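Local coordinates for protein chlorella virus DNA ligase-adenylate (PDB 1FVI) that probably seals nicks in duplex DNA as an ATP-dependent ligase, working through a covalent enzyme-adenylate intermediate, at residues Y94-Y99 / E113-Y118. The protein carries 1 engineered substitution. Numbering follows the deposited sequence.
Sequences YYWFDY and EDMKNY. With AMP (adenosine monophosphate), chain C.
Asp114 lays its CB against the Tyr99 ring, 3.6 Å from CD2, with carboxylate and ring planes 82° apart. A water bridges Asp114 OD2 and Tyr99 O, and the same carboxylate oxygen forms a salt bridge with Lys106. Met115 follows and has the largest share of the buried surface of any residue in the contact. With its CG anti to the backbone N (chi1 165°), the chain runs flat over one face of the Trp96 indole: CG stands 3.6 Å from the centroid of the six-membered ring, only 3° off the normal, a CH-pi contact. Met115 SD lies 3.7 Å from the centroid of the Trp96 five-membered ring, making a Met-aromatic contact, and 3.1 Å from Trp96 O. The bend at chi3 brings Met115 CE 3.7 Å from Trp96 O. Tyr118 places CD2 at the indole edge, 4.0 Å from Trp96 CH2, while its CD1 meets Tyr99 OH at 3.9 Å. Helix 108-121 packs across strand 92-99, the first two elements of a beta-alpha-beta unit. Phe97 points away from the helix, its ring face against the adenine of AMP. The contact is therefore probably held mainly by dispersion between Met115 and the aromatic rings, with the water bridge adding a polar link at the Tyr99 end.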
loop_
_atom_site.group_PDB
_atom_site.type_symbol
_atom_site.label_atom_id
_atom_site.label_comp_id
_atom_site.label_asym_id
_atom_site.label_seq_id
_atom_site.Cartn_x
_atom_site.Cartn_y
_atom_site.Cartn_z
ATOM N N TYR A 94 5.140 -7.689 6.642
ATOM C CA TYR A 94 3.786 -8.201 6.715
ATOM C C TYR A 94 2.909 -7.051 7.172
ATOM O O TYR A 94 3.048 -6.562 8.301
ATOM C CB TYR A 94 3.672 -9.381 7.678
ATOM C CG TYR A 94 2.259 -9.907 7.779
ATOM C CD1 TYR A 94 1.750 -10.788 6.825
ATOM C CD2 TYR A 94 1.432 -9.531 8.839
ATOM C CE1 TYR A 94 0.446 -11.293 6.927
ATOM C CE2 TYR A 94 0.125 -10.028 8.956
ATOM C CZ TYR A 94 -0.351 -10.908 8.001
ATOM O OH TYR A 94 -1.603 -11.431 8.149
ATOM N N TYR A 95 2.083 -6.558 6.252
ATOM C CA TYR A 95 1.161 -5.473 6.552
ATOM C C TYR A 95 -0.070 -6.146 7.161
ATOM O O TYR A 95 -0.816 -6.847 6.464
ATOM C CB TYR A 95 0.780 -4.730 5.268
ATOM C CG TYR A 95 1.914 -3.951 4.619
ATOM C CD1 TYR A 95 2.719 -4.539 3.643
ATOM C CD2 TYR A 95 2.154 -2.609 4.957
ATOM C CE1 TYR A 95 3.737 -3.812 3.008
ATOM C CE2 TYR A 95 3.165 -1.874 4.328
ATOM C CZ TYR A 95 3.950 -2.487 3.353
ATOM O OH TYR A 95 4.937 -1.777 2.707
ATOM N N TRP A 96 -0.235 -5.962 8.468
ATOM C CA TRP A 96 -1.328 -6.566 9.231
ATOM C C TRP A 96 -2.497 -5.618 9.258
ATOM O O TRP A 96 -2.471 -4.626 9.977
ATOM C CB TRP A 96 -0.818 -6.837 10.646
ATOM C CG TRP A 96 -1.735 -7.602 11.580
ATOM C CD1 TRP A 96 -2.859 -8.298 11.252
ATOM C CD2 TRP A 96 -1.606 -7.691 13.012
ATOM N NE1 TRP A 96 -3.446 -8.803 12.391
ATOM C CE2 TRP A 96 -2.702 -8.445 13.483
ATOM C CE3 TRP A 96 -0.672 -7.196 13.940
ATOM C CZ2 TRP A 96 -2.901 -8.716 14.846
ATOM C CZ3 TRP A 96 -0.868 -7.468 15.298
ATOM C CH2 TRP A 96 -1.980 -8.223 15.732
ATOM N N PHE A 97 -3.527 -5.914 8.472
ATOM C CA PHE A 97 -4.680 -5.026 8.409
ATOM C C PHE A 97 -5.979 -5.449 9.099
ATOM O O PHE A 97 -6.907 -4.638 9.207
ATOM C CB PHE A 97 -4.941 -4.572 6.962
ATOM C CG PHE A 97 -5.114 -5.695 5.976
ATOM C CD1 PHE A 97 -6.189 -6.598 6.091
ATOM C CD2 PHE A 97 -4.277 -5.785 4.867
ATOM C CE1 PHE A 97 -6.432 -7.565 5.111
ATOM C CE2 PHE A 97 -4.504 -6.748 3.870
ATOM C CZ PHE A 97 -5.585 -7.642 3.987
ATOM N N ASP A 98 -6.056 -6.705 9.549
ATOM C CA ASP A 98 -7.248 -7.178 10.242
ATOM C C ASP A 98 -6.921 -8.248 11.273
ATOM O O ASP A 98 -5.871 -8.882 11.215
ATOM C CB ASP A 98 -8.324 -7.663 9.260
ATOM C CG ASP A 98 -9.739 -7.369 9.747
ATOM O OD1 ASP A 98 -9.921 -6.980 10.923
ATOM O OD2 ASP A 98 -10.683 -7.531 8.944
ATOM N N TYR A 99 -7.853 -8.442 12.200
ATOM C CA TYR A 99 -7.712 -9.380 13.310
ATOM C C TYR A 99 -9.092 -9.828 13.758
ATOM O O TYR A 99 -9.820 -9.040 14.375
ATOM C CB TYR A 99 -7.057 -8.641 14.487
ATOM C CG TYR A 99 -6.732 -9.489 15.695
ATOM C CD1 TYR A 99 -6.530 -10.869 15.576
ATOM C CD2 TYR A 99 -6.536 -8.897 16.945
ATOM C CE1 TYR A 99 -6.129 -11.634 16.664
ATOM C CE2 TYR A 99 -6.131 -9.651 18.040
ATOM C CZ TYR A 99 -5.926 -11.019 17.889
ATOM O OH TYR A 99 -5.485 -11.769 18.952
ATOM N N GLU A 113 -8.954 -2.134 16.887
ATOM C CA GLU A 113 -8.574 -1.800 18.253
ATOM C C GLU A 113 -7.999 -3.025 18.961
ATOM O O GLU A 113 -7.126 -2.902 19.816
ATOM C CB GLU A 113 -9.779 -1.270 19.013
ATOM C CG GLU A 113 -9.447 -0.739 20.389
ATOM C CD GLU A 113 -8.509 0.447 20.357
ATOM O OE1 GLU A 113 -7.762 0.608 21.347
ATOM O OE2 GLU A 113 -8.521 1.218 19.363
ATOM N N ASP A 114 -8.508 -4.206 18.615
ATOM C CA ASP A 114 -7.990 -5.454 19.172
ATOM C C ASP A 114 -6.516 -5.612 18.747
ATOM O O ASP A 114 -5.652 -5.960 19.561
ATOM C CB ASP A 114 -8.778 -6.664 18.648
ATOM C CG ASP A 114 -10.093 -6.886 19.376
ATOM O OD1 ASP A 114 -10.313 -6.319 20.471
ATOM O OD2 ASP A 114 -10.912 -7.656 18.844
ATOM N N MET A 115 -6.251 -5.381 17.459
ATOM C CA MET A 115 -4.900 -5.474 16.901
ATOM C C MET A 115 -4.007 -4.485 17.622
ATOM O O MET A 115 -2.904 -4.829 18.037
ATOM C CB MET A 115 -4.910 -5.156 15.393
ATOM C CG MET A 115 -3.523 -4.862 14.770
ATOM S SD MET A 115 -3.516 -4.653 12.940
ATOM C CE MET A 115 -4.433 -3.101 12.746
ATOM N N LYS A 116 -4.502 -3.264 17.799
ATOM C CA LYS A 116 -3.730 -2.222 18.464
ATOM C C LYS A 116 -3.342 -2.621 19.879
ATOM O O LYS A 116 -2.165 -2.500 20.265
ATOM C CB LYS A 116 -4.500 -0.900 18.482
ATOM C CG LYS A 116 -4.580 -0.216 17.137
ATOM C CD LYS A 116 -5.345 1.089 17.228
ATOM C CE LYS A 116 -4.613 2.092 18.108
ATOM N NZ LYS A 116 -5.373 3.362 18.269
ATOM N N ASN A 117 -4.327 -3.129 20.624
ATOM C CA ASN A 117 -4.115 -3.558 22.000
ATOM C C ASN A 117 -3.182 -4.748 22.098
ATOM O O ASN A 117 -2.321 -4.790 22.981
ATOM C CB ASN A 117 -5.436 -3.851 22.704
ATOM C CG ASN A 117 -6.167 -2.584 23.107
ATOM O OD1 ASN A 117 -7.286 -2.328 22.655
ATOM N ND2 ASN A 117 -5.530 -1.774 23.953
ATOM N N TYR A 118 -3.308 -5.686 21.164
ATOM C CA TYR A 118 -2.440 -6.852 21.178
ATOM C C TYR A 118 -0.999 -6.362 21.073
ATOM O O TYR A 118 -0.134 -6.816 21.825
ATOM C CB TYR A 118 -2.779 -7.805 20.025
ATOM C CG TYR A 118 -1.955 -9.061 20.023
ATOM C CD1 TYR A 118 -2.398 -10.205 20.685
ATOM C CD2 TYR A 118 -0.713 -9.099 19.395
ATOM C CE1 TYR A 118 -1.622 -11.356 20.723
ATOM C CE2 TYR A 118 0.073 -10.240 19.423
ATOM C CZ TYR A 118 -0.386 -11.366 20.089
ATOM O OH TYR A 118 0.382 -12.501 20.110
HETATM P P AMP C . -6.304 -4.932 -6.687
HETATM O O1P AMP C . -7.405 -5.001 -7.645
HETATM O O3P AMP C . -5.300 -5.950 -7.372
HETATM O "O5'" AMP C . -6.671 -5.656 -5.420
HETATM C "C5'" AMP C . -5.633 -5.870 -4.343
HETATM C "C4'" AMP C . -5.874 -7.123 -3.531
HETATM O "O4'" AMP C . -5.105 -6.975 -2.334
HETATM C "C3'" AMP C . -7.345 -7.314 -3.093
HETATM O "O3'" AMP C . -7.795 -8.668 -3.115
HETATM C "C2'" AMP C . -7.376 -6.859 -1.674
HETATM O "O2'" AMP C . -8.350 -7.593 -0.943
HETATM C "C1'" AMP C . -5.923 -7.015 -1.189
HETATM N N9 AMP C . -5.546 -5.918 -0.320
HETATM C C8 AMP C . -4.404 -5.164 -0.476
HETATM N N7 AMP C . -4.331 -4.248 0.448
HETATM C C5 AMP C . -5.452 -4.378 1.256
HETATM C C6 AMP C . -5.914 -3.689 2.387
HETATM N N6 AMP C . -5.243 -2.647 2.933
HETATM N N1 AMP C . -7.076 -4.116 2.913
HETATM C C2 AMP C . -7.722 -5.126 2.375
HETATM N N3 AMP C . -7.406 -5.868 1.310
HETATM C C4 AMP C . -6.229 -5.459 0.753
HETATM O O HOH W 1 -11.355 -9.058 16.469
#